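Local coordinates for Blr3880 protein (Bradyrhizobium japonicum, PDB 2OOD), which probably catalyses the zinc-dependent hydrolytic deamination of guanine to xanthine and ammonia, a step of purine degradation, at residues M38-F48 with F398-F406; Y110-V120 with S142-E152. One frame throughout, in Å; residues are numbered along the deposited sequence.

Contact 1. Residues M38-F48 with F398-F406; sequences MVVTDGVIKAF and FEPGKEADF
Phe398 sets its CB over the centre of the Phe48 ring, 3.7 Å from the centroid and 12° off the normal, a CH-pi contact squarely on one face. The two rings themselves meet obliquely, planes 54° apart, with Phe48 CZ against Phe398 CD2. Swung anti to its backbone N (chi1 -176°), the Phe48 ring turns that face to Phe398 CB. The Phe398 ring also receives the selenium of Met38, a selenomethionine in the crystal, in an oblique Met-aromatic contact, SE to CD1 3.6 Å; the two side chains cross at about a right angle. Beyond the bend at SE, Met38 CE reaches the Phe406 ring, whose selenium-aromatic contact is likewise oblique. Phe406 stacks in turn on Trp457.

Ala404 fills the middle of this apolar patch: its CB lies 3.4 Å from Val40 CG1 and 3.5 Å from Ile45 CD1, the end of the CG1 branch. The other branch of Ile45, CG2, faces the carbonyl oxygen of Phe398.

Three backbone bonds tie the two segments. Ile45 N donates to Lys402 O at 3.0 Å, and Ile45 O accepts from Gly401 N at 2.9 Å. Ala404 N reaches Gly43 O at 3.1 Å. Gly401 sits in the type II turn from Glu399 to Lys402, where its backbone angles call for glycine.

The acids pair outside the contact, Glu403 with Arg198 and Arg159, Glu399 with Arg31. The chemistry thus implies a loop held onto the 38-41/45-48 hairpin by main-chain bonds beside greasy packing, joining the small N-terminal sheet to the chain that enters strand 406-409.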
loop_
_atom_site.group_PDB
_atom_site.type_symbol
_atom_site.label_atom_id
_atom_site.label_comp_id
_atom_site.label_asym_id
_atom_site.label_seq_id
_atom_site.Cartn_x
_atom_site.Cartn_y
_atom_site.Cartn_z
HETATM N N MSE A 38 19.413 1.243 27.894
HETATM C CA MSE A 38 20.304 0.364 27.162
HETATM C C MSE A 38 21.692 0.993 27.210
HETATM O O MSE A 38 21.875 2.144 26.815
HETATM C CB MSE A 38 19.819 0.227 25.717
HETATM C CG MSE A 38 20.643 -0.705 24.850
HETATM SE SE MSE A 38 19.828 -0.893 23.050
HETATM C CE MSE A 38 20.839 0.487 22.063
ATOM N N VAL A 39 22.660 0.235 27.712
ATOM C CA VAL A 39 24.030 0.706 27.833
ATOM C C VAL A 39 24.869 0.121 26.705
ATOM O O VAL A 39 25.156 -1.079 26.690
ATOM C CB VAL A 39 24.631 0.287 29.198
ATOM C CG1 VAL A 39 26.084 0.678 29.273
ATOM C CG2 VAL A 39 23.848 0.937 30.328
ATOM N N VAL A 40 25.263 0.971 25.762
ATOM C CA VAL A 40 26.055 0.530 24.615
ATOM C C VAL A 40 27.491 1.043 24.712
ATOM O O VAL A 40 27.714 2.238 24.897
ATOM C CB VAL A 40 25.448 1.057 23.296
ATOM C CG1 VAL A 40 26.017 0.295 22.121
ATOM C CG2 VAL A 40 23.953 0.950 23.339
ATOM N N THR A 41 28.461 0.143 24.581
ATOM C CA THR A 41 29.870 0.526 24.638
ATOM C C THR A 41 30.539 0.219 23.305
ATOM O O THR A 41 30.689 -0.949 22.930
ATOM C CB THR A 41 30.630 -0.234 25.751
ATOM O OG1 THR A 41 30.169 0.212 27.034
ATOM C CG2 THR A 41 32.127 0.017 25.640
ATOM N N ASP A 42 30.946 1.272 22.601
ATOM C CA ASP A 42 31.582 1.120 21.298
ATOM C C ASP A 42 30.622 0.431 20.331
ATOM O O ASP A 42 31.025 -0.422 19.542
ATOM C CB ASP A 42 32.886 0.316 21.423
ATOM C CG ASP A 42 34.023 1.137 22.033
ATOM O OD1 ASP A 42 33.734 2.238 22.562
ATOM O OD2 ASP A 42 35.193 0.684 21.985
ATOM N N GLY A 43 29.345 0.802 20.420
ATOM C CA GLY A 43 28.331 0.243 19.542
ATOM C C GLY A 43 27.853 -1.164 19.851
ATOM O O GLY A 43 27.258 -1.816 18.991
ATOM N N VAL A 44 28.100 -1.644 21.063
ATOM C CA VAL A 44 27.669 -2.983 21.438
ATOM C C VAL A 44 26.861 -2.947 22.725
ATOM O O VAL A 44 27.299 -2.356 23.713
ATOM C CB VAL A 44 28.875 -3.911 21.623
ATOM C CG1 VAL A 44 28.433 -5.230 22.227
ATOM C CG2 VAL A 44 29.541 -4.145 20.283
ATOM N N ILE A 45 25.677 -3.562 22.715
ATOM C CA ILE A 45 24.826 -3.575 23.908
ATOM C C ILE A 45 25.605 -4.230 25.038
ATOM O O ILE A 45 26.208 -5.290 24.851
ATOM C CB ILE A 45 23.533 -4.407 23.716
ATOM C CG1 ILE A 45 22.972 -4.242 22.299
ATOM C CG2 ILE A 45 22.494 -3.956 24.732
ATOM C CD1 ILE A 45 22.335 -2.919 22.054
ATOM N N LYS A 46 25.605 -3.602 26.206
ATOM C CA LYS A 46 26.315 -4.166 27.348
ATOM C C LYS A 46 25.347 -4.498 28.467
ATOM O O LYS A 46 25.607 -5.377 29.284
ATOM C CB LYS A 46 27.381 -3.195 27.852
ATOM C CG LYS A 46 28.534 -3.010 26.882
ATOM C CD LYS A 46 29.241 -4.331 26.578
ATOM C CE LYS A 46 30.396 -4.110 25.600
ATOM N NZ LYS A 46 31.126 -5.374 25.279
ATOM N N ALA A 47 24.222 -3.796 28.492
ATOM C CA ALA A 47 23.219 -4.024 29.508
ATOM C C ALA A 47 21.889 -3.439 29.058
ATOM O O ALA A 47 21.822 -2.313 28.560
ATOM C CB ALA A 47 23.655 -3.390 30.820
ATOM N N PHE A 48 20.829 -4.214 29.234
ATOM C CA PHE A 48 19.495 -3.772 28.854
ATOM C C PHE A 48 18.534 -4.185 29.963
ATOM O O PHE A 48 18.689 -5.252 30.561
ATOM C CB PHE A 48 19.096 -4.414 27.517
ATOM C CG PHE A 48 17.771 -3.942 26.985
ATOM C CD1 PHE A 48 17.543 -2.589 26.735
ATOM C CD2 PHE A 48 16.742 -4.847 26.745
ATOM C CE1 PHE A 48 16.295 -2.145 26.253
ATOM C CE2 PHE A 48 15.497 -4.410 26.266
ATOM C CZ PHE A 48 15.278 -3.060 26.023
ATOM N N PHE A 398 17.523 -6.433 21.562
ATOM C CA PHE A 398 18.398 -5.728 22.473
ATOM C C PHE A 398 19.150 -6.585 23.492
ATOM O O PHE A 398 19.454 -6.125 24.591
ATOM C CB PHE A 398 17.582 -4.664 23.184
ATOM C CG PHE A 398 16.906 -3.709 22.248
ATOM C CD1 PHE A 398 17.621 -3.099 21.218
ATOM C CD2 PHE A 398 15.563 -3.390 22.405
ATOM C CE1 PHE A 398 17.006 -2.182 20.359
ATOM C CE2 PHE A 398 14.941 -2.472 21.549
ATOM C CZ PHE A 398 15.667 -1.872 20.529
ATOM N N GLU A 399 19.460 -7.823 23.141
ATOM C CA GLU A 399 20.197 -8.682 24.055
ATOM C C GLU A 399 21.658 -8.263 24.127
ATOM O O GLU A 399 22.285 -7.997 23.102
ATOM C CB GLU A 399 20.121 -10.142 23.597
ATOM C CG GLU A 399 18.839 -10.847 23.992
ATOM C CD GLU A 399 18.711 -11.033 25.500
ATOM O OE1 GLU A 399 18.895 -10.050 26.258
ATOM O OE2 GLU A 399 18.413 -12.171 25.925
ATOM N N PRO A 400 22.222 -8.204 25.342
ATOM C CA PRO A 400 23.624 -7.821 25.539
ATOM C C PRO A 400 24.557 -8.629 24.645
ATOM O O PRO A 400 24.427 -9.847 24.541
ATOM C CB PRO A 400 23.849 -8.114 27.017
ATOM C CG PRO A 400 22.520 -7.746 27.616
ATOM C CD PRO A 400 21.542 -8.385 26.637
ATOM N N GLY A 401 25.493 -7.945 23.995
ATOM C CA GLY A 401 26.426 -8.629 23.119
ATOM C C GLY A 401 26.106 -8.417 21.653
ATOM O O GLY A 401 26.925 -8.690 20.776
ATOM N N LYS A 402 24.900 -7.932 21.382
ATOM C CA LYS A 402 24.486 -7.684 20.013
ATOM C C LYS A 402 24.836 -6.265 19.602
ATOM O O LYS A 402 25.057 -5.394 20.446
ATOM C CB LYS A 402 22.983 -7.933 19.858
ATOM C CG LYS A 402 22.630 -9.411 19.923
ATOM C CD LYS A 402 21.200 -9.692 19.523
ATOM C CE LYS A 402 20.982 -11.194 19.393
ATOM N NZ LYS A 402 19.608 -11.539 18.945
ATOM N N GLU A 403 24.899 -6.040 18.298
ATOM C CA GLU A 403 25.228 -4.730 17.781
ATOM C C GLU A 403 24.027 -3.806 17.994
ATOM O O GLU A 403 22.879 -4.213 17.835
ATOM C CB GLU A 403 25.624 -4.879 16.317
ATOM C CG GLU A 403 26.635 -6.005 16.160
ATOM C CD GLU A 403 27.188 -6.138 14.765
ATOM O OE1 GLU A 403 26.396 -6.108 13.802
ATOM O OE2 GLU A 403 28.419 -6.288 14.630
ATOM N N ALA A 404 24.301 -2.565 18.379
ATOM C CA ALA A 404 23.246 -1.611 18.677
ATOM C C ALA A 404 22.666 -0.808 17.525
ATOM O O ALA A 404 22.946 0.380 17.396
ATOM C CB ALA A 404 23.719 -0.663 19.765
ATOM N N ASP A 405 21.862 -1.450 16.683
ATOM C CA ASP A 405 21.200 -0.747 15.584
ATOM C C ASP A 405 19.769 -0.597 16.067
ATOM O O ASP A 405 19.182 -1.566 16.529
ATOM C CB ASP A 405 21.204 -1.576 14.299
ATOM C CG ASP A 405 22.588 -1.748 13.719
ATOM O OD1 ASP A 405 23.509 -1.061 14.194
ATOM O OD2 ASP A 405 22.756 -2.562 12.783
ATOM N N PHE A 406 19.202 0.599 15.998
ATOM C CA PHE A 406 17.827 0.745 16.445
ATOM C C PHE A 406 17.104 1.928 15.841
ATOM O O PHE A 406 17.717 2.805 15.238
ATOM C CB PHE A 406 17.755 0.787 17.977
ATOM C CG PHE A 406 18.626 1.837 18.613
ATOM C CD1 PHE A 406 18.107 3.086 18.946
ATOM C CD2 PHE A 406 19.969 1.579 18.884
ATOM C CE1 PHE A 406 18.919 4.062 19.540
ATOM C CE2 PHE A 406 20.780 2.553 19.475
ATOM C CZ PHE A 406 20.250 3.789 19.800
#

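Contact 2. Residues Y110-V120 with S142-E152; sequences YKDRNYAREGV and SPVATEELFEE
Arg113 and Glu147 cross at about a right angle, yet their flat ends are nearly coplanar, 15° apart. Both NH1 and NH2 converge end-on upon the single oxygen Glu147 OE1, NH2 at 2.9 Å, with that oxygen in the guanidinium plane. Glu148 approaches differently: its carboxylate is turned 62° from the guanidinium, and OE2 accepts from Arg113 NH1 at 3.0 Å through its anti lone pair. The bend of Arg113 at chi3 brings the guanidinium to both acids, while Val144 CG1 lies over one face, toward its rim. With an alanine here, Glu148 OE2 and Glu147 OE1 would probably lose their shared cation, leaving Glu147 to lean on Arg188 and Glu148 on the more distant Arg117.

That second arginine is placed obliquely to Glu148, its plane steeply inclined to the carboxylate; the direct salt bridge, NE to OE1, is long at 3.7 Å. Two waters at the guanidinium edge close the gap, water 1 accepting from Arg117 NE and donating to Glu148 OE1.

Beside the charges the helices interlock. Glu148 is a knob among Arg113, Ala116, Arg117 and Val120, and Val120 returns the favour among Ala145, Glu148, Leu149 and Glu152, its CG1 3.5 Å from Glu152 CB. At the other end, Val144 CG1 lies 3.5 Å from Arg113 CA, near the helix starts capped by Asp112 and Ser142.

The axes of 113-120 and 143-152 approach to 8.8 Å and cross at -41°, with knobs-into-holes packing; the parent helices, 113-129 and 143-156, are neighbours in the outer helical layer of the amidohydrolase TIM barrel.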
loop_
_atom_site.group_PDB
_atom_site.type_symbol
_atom_site.label_atom_id
_atom_site.label_comp_id
_atom_site.label_asym_id
_atom_site.label_seq_id
_atom_site.Cartn_x
_atom_site.Cartn_y
_atom_site.Cartn_z
ATOM N N TYR A 110 25.529 1.444 -13.686
ATOM C CA TYR A 110 26.403 1.255 -12.542
ATOM C C TYR A 110 27.786 0.733 -12.907
ATOM O O TYR A 110 28.599 0.445 -12.025
ATOM C CB TYR A 110 25.729 0.348 -11.506
ATOM C CG TYR A 110 24.618 1.058 -10.763
ATOM C CD1 TYR A 110 23.460 1.459 -11.419
ATOM C CD2 TYR A 110 24.749 1.384 -9.422
ATOM C CE1 TYR A 110 22.465 2.171 -10.758
ATOM C CE2 TYR A 110 23.762 2.096 -8.753
ATOM C CZ TYR A 110 22.625 2.487 -9.425
ATOM O OH TYR A 110 21.649 3.205 -8.761
ATOM N N LYS A 111 28.039 0.607 -14.210
ATOM C CA LYS A 111 29.340 0.168 -14.719
ATOM C C LYS A 111 30.276 1.334 -14.418
ATOM O O LYS A 111 31.447 1.150 -14.073
ATOM C CB LYS A 111 29.288 -0.027 -16.236
ATOM C CG LYS A 111 29.319 -1.454 -16.724
ATOM C CD LYS A 111 29.441 -1.473 -18.246
ATOM C CE LYS A 111 29.472 -2.903 -18.786
ATOM N NZ LYS A 111 29.357 -2.959 -20.295
ATOM N N ASP A 112 29.719 2.535 -14.578
ATOM C CA ASP A 112 30.398 3.803 -14.344
ATOM C C ASP A 112 30.494 4.003 -12.828
ATOM O O ASP A 112 29.470 4.038 -12.140
ATOM C CB ASP A 112 29.573 4.915 -14.984
ATOM C CG ASP A 112 30.156 6.281 -14.755
ATOM O OD1 ASP A 112 30.569 6.921 -15.747
ATOM O OD2 ASP A 112 30.200 6.718 -13.583
ATOM N N ARG A 113 31.712 4.141 -12.306
ATOM C CA ARG A 113 31.897 4.278 -10.864
ATOM C C ARG A 113 31.315 5.533 -10.224
ATOM O O ARG A 113 30.974 5.519 -9.039
ATOM C CB ARG A 113 33.374 4.162 -10.510
ATOM C CG ARG A 113 33.619 4.035 -9.027
ATOM C CD ARG A 113 35.098 3.925 -8.748
ATOM N NE ARG A 113 35.691 2.728 -9.344
ATOM C CZ ARG A 113 35.456 1.485 -8.932
ATOM N NH1 ARG A 113 34.633 1.254 -7.916
ATOM N NH2 ARG A 113 36.065 0.467 -9.525
ATOM N N ASN A 114 31.195 6.615 -10.984
ATOM C CA ASN A 114 30.626 7.839 -10.432
ATOM C C ASN A 114 29.138 7.664 -10.166
ATOM O O ASN A 114 28.636 8.048 -9.106
ATOM C CB ASN A 114 30.845 9.018 -11.381
ATOM C CG ASN A 114 32.285 9.487 -11.396
ATOM O OD1 ASN A 114 32.810 9.962 -10.384
ATOM N ND2 ASN A 114 32.939 9.344 -12.543
ATOM N N TYR A 115 28.437 7.082 -11.135
ATOM C CA TYR A 115 27.004 6.833 -11.010
ATOM C C TYR A 115 26.779 5.828 -9.886
ATOM O O TYR A 115 25.883 5.987 -9.072
ATOM C CB TYR A 115 26.454 6.260 -12.314
ATOM C CG TYR A 115 24.962 6.370 -12.461
ATOM C CD1 TYR A 115 24.379 7.527 -12.942
ATOM C CD2 TYR A 115 24.130 5.315 -12.125
ATOM C CE1 TYR A 115 23.001 7.635 -13.092
ATOM C CE2 TYR A 115 22.745 5.410 -12.269
ATOM C CZ TYR A 115 22.188 6.576 -12.757
ATOM O OH TYR A 115 20.817 6.680 -12.934
ATOM N N ALA A 116 27.603 4.790 -9.854
ATOM C CA ALA A 116 27.493 3.761 -8.835
ATOM C C ALA A 116 27.651 4.374 -7.454
ATOM O O ALA A 116 26.904 4.051 -6.528
ATOM C CB ALA A 116 28.552 2.690 -9.053
ATOM N N ARG A 117 28.634 5.259 -7.318
ATOM C CA ARG A 117 28.890 5.907 -6.035
ATOM C C ARG A 117 27.698 6.754 -5.584
ATOM O O ARG A 117 27.361 6.783 -4.399
ATOM C CB ARG A 117 30.147 6.774 -6.115
ATOM C CG ARG A 117 30.504 7.417 -4.789
ATOM C CD ARG A 117 31.659 8.395 -4.920
ATOM N NE ARG A 117 32.897 7.727 -5.297
ATOM C CZ ARG A 117 33.555 7.958 -6.430
ATOM N NH1 ARG A 117 33.082 8.844 -7.304
ATOM N NH2 ARG A 117 34.693 7.316 -6.682
ATOM N N GLU A 118 27.057 7.438 -6.527
ATOM C CA GLU A 118 25.908 8.267 -6.188
ATOM C C GLU A 118 24.688 7.417 -5.833
ATOM O O GLU A 118 23.958 7.735 -4.892
ATOM C CB GLU A 118 25.555 9.192 -7.341
ATOM C CG GLU A 118 25.121 10.553 -6.858
ATOM C CD GLU A 118 24.012 11.141 -7.704
ATOM O OE1 GLU A 118 24.110 11.075 -8.958
ATOM O OE2 GLU A 118 23.044 11.678 -7.104
ATOM N N GLY A 119 24.464 6.343 -6.590
ATOM C CA GLY A 119 23.343 5.466 -6.317
ATOM C C GLY A 119 23.498 4.857 -4.939
ATOM O O GLY A 119 22.564 4.865 -4.142
ATOM N N VAL A 120 24.685 4.333 -4.650
ATOM C CA VAL A 120 24.951 3.727 -3.353
ATOM C C VAL A 120 24.656 4.701 -2.224
ATOM O O VAL A 120 24.169 4.313 -1.166
ATOM C CB VAL A 120 26.417 3.286 -3.226
ATOM C CG1 VAL A 120 26.712 2.891 -1.789
ATOM C CG2 VAL A 120 26.693 2.125 -4.169
ATOM N N SER A 142 28.445 -5.893 -12.758
ATOM C CA SER A 142 29.750 -5.233 -12.714
ATOM C C SER A 142 30.256 -5.103 -11.283
ATOM O O SER A 142 29.541 -4.629 -10.409
ATOM C CB SER A 142 29.650 -3.839 -13.333
ATOM O OG SER A 142 30.715 -3.012 -12.887
ATOM N N PRO A 143 31.506 -5.512 -11.027
ATOM C CA PRO A 143 32.056 -5.417 -9.668
ATOM C C PRO A 143 32.024 -4.002 -9.071
ATOM O O PRO A 143 32.006 -3.841 -7.849
ATOM C CB PRO A 143 33.483 -5.951 -9.833
ATOM C CG PRO A 143 33.342 -6.941 -10.944
ATOM C CD PRO A 143 32.441 -6.211 -11.926
ATOM N N VAL A 144 32.009 -2.989 -9.934
ATOM C CA VAL A 144 31.984 -1.589 -9.504
ATOM C C VAL A 144 30.895 -1.314 -8.463
ATOM O O VAL A 144 31.189 -0.918 -7.332
ATOM C CB VAL A 144 31.759 -0.649 -10.713
ATOM C CG1 VAL A 144 31.698 0.796 -10.258
ATOM C CG2 VAL A 144 32.869 -0.836 -11.721
ATOM N N ALA A 145 29.640 -1.525 -8.854
ATOM C CA ALA A 145 28.509 -1.300 -7.965
ATOM C C ALA A 145 28.695 -2.008 -6.623
ATOM O O ALA A 145 28.375 -1.451 -5.574
ATOM C CB ALA A 145 27.231 -1.769 -8.631
ATOM N N THR A 146 29.211 -3.231 -6.647
ATOM C CA THR A 146 29.428 -3.968 -5.406
ATOM C C THR A 146 30.517 -3.338 -4.538
ATOM O O THR A 146 30.378 -3.263 -3.313
ATOM C CB THR A 146 29.818 -5.438 -5.678
ATOM O OG1 THR A 146 28.717 -6.116 -6.292
ATOM C CG2 THR A 146 30.175 -6.148 -4.375
ATOM N N GLU A 147 31.600 -2.890 -5.167
ATOM C CA GLU A 147 32.699 -2.277 -4.427
ATOM C C GLU A 147 32.224 -0.995 -3.755
ATOM O O GLU A 147 32.445 -0.798 -2.560
ATOM C CB GLU A 147 33.873 -1.968 -5.356
ATOM C CG GLU A 147 34.452 -3.182 -6.056
ATOM C CD GLU A 147 35.408 -2.808 -7.177
ATOM O OE1 GLU A 147 35.325 -1.656 -7.652
ATOM O OE2 GLU A 147 36.228 -3.662 -7.592
ATOM N N GLU A 148 31.564 -0.129 -4.519
ATOM C CA GLU A 148 31.070 1.127 -3.968
ATOM C C GLU A 148 30.078 0.923 -2.827
ATOM O O GLU A 148 30.028 1.732 -1.903
ATOM C CB GLU A 148 30.422 1.977 -5.063
ATOM C CG GLU A 148 31.401 2.546 -6.078
ATOM C CD GLU A 148 32.538 3.320 -5.427
ATOM O OE1 GLU A 148 32.263 4.139 -4.526
ATOM O OE2 GLU A 148 33.706 3.117 -5.823
ATOM N N LEU A 149 29.294 -0.155 -2.885
ATOM C CA LEU A 149 28.307 -0.437 -1.845
ATOM C C LEU A 149 28.958 -0.867 -0.537
ATOM O O LEU A 149 28.611 -0.373 0.532
ATOM C CB LEU A 149 27.322 -1.521 -2.299
ATOM C CG LEU A 149 26.395 -2.024 -1.184
ATOM C CD1 LEU A 149 25.456 -0.919 -0.749
ATOM C CD2 LEU A 149 25.612 -3.221 -1.662
ATOM N N PHE A 150 29.896 -1.799 -0.618
ATOM C CA PHE A 150 30.574 -2.266 0.580
ATOM C C PHE A 150 31.343 -1.142 1.264
ATOM O O PHE A 150 31.345 -1.031 2.488
ATOM C CB PHE A 150 31.547 -3.391 0.236
ATOM C CG PHE A 150 30.909 -4.747 0.165
ATOM C CD1 PHE A 150 30.214 -5.259 1.259
ATOM C CD2 PHE A 150 31.042 -5.535 -0.977
ATOM C CE1 PHE A 150 29.662 -6.540 1.221
ATOM C CE2 PHE A 150 30.495 -6.818 -1.025
ATOM C CZ PHE A 150 29.805 -7.321 0.078
ATOM N N GLU A 151 31.998 -0.306 0.471
ATOM C CA GLU A 151 32.789 0.779 1.021
ATOM C C GLU A 151 31.988 1.891 1.688
ATOM O O GLU A 151 32.387 2.391 2.743
ATOM C CB GLU A 151 33.725 1.321 -0.062
ATOM C CG GLU A 151 35.031 0.537 -0.114
ATOM C CD GLU A 151 35.732 0.595 -1.454
ATOM O OE1 GLU A 151 35.805 1.692 -2.052
ATOM O OE2 GLU A 151 36.228 -0.462 -1.907
ATOM N N GLU A 152 30.859 2.275 1.097
ATOM C CA GLU A 152 30.028 3.312 1.698
ATOM C C GLU A 152 29.347 2.723 2.931
ATOM O O GLU A 152 28.981 3.444 3.853
ATOM C CB GLU A 152 28.978 3.805 0.702
ATOM C CG GLU A 152 28.002 4.811 1.279
ATOM C CD GLU A 152 28.688 6.042 1.849
ATOM O OE1 GLU A 152 29.906 6.196 1.636
ATOM O OE2 GLU A 152 28.013 6.861 2.506
HETATM O O HOH W 1 34.403 5.843 -3.939
HETATM O O HOH W 2 36.099 5.373 -5.961
#

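Overall arrangement
Both contacts are partly buried and lie about equally far from the centre of the chain, but they hold different elements: contact 1 fastens a late loop to the N-terminal hairpin, 350 residues away in sequence, whereas contact 2 pairs two helices separated by one strand. The span joined by contact 1 includes all of contact 2, yet their nearest atoms stay about 12 Å apart. Contact 1 relies on aromatic and aliphatic packing plus main-chain bonds; contact 2 adds a salt-bridge network and waters to its apolar interlock. Contact 1 lies away from the annotated sites, while in contact 2 Tyr110 comes within about 9 Å, side chain to side chain, of the zinc ligand His81.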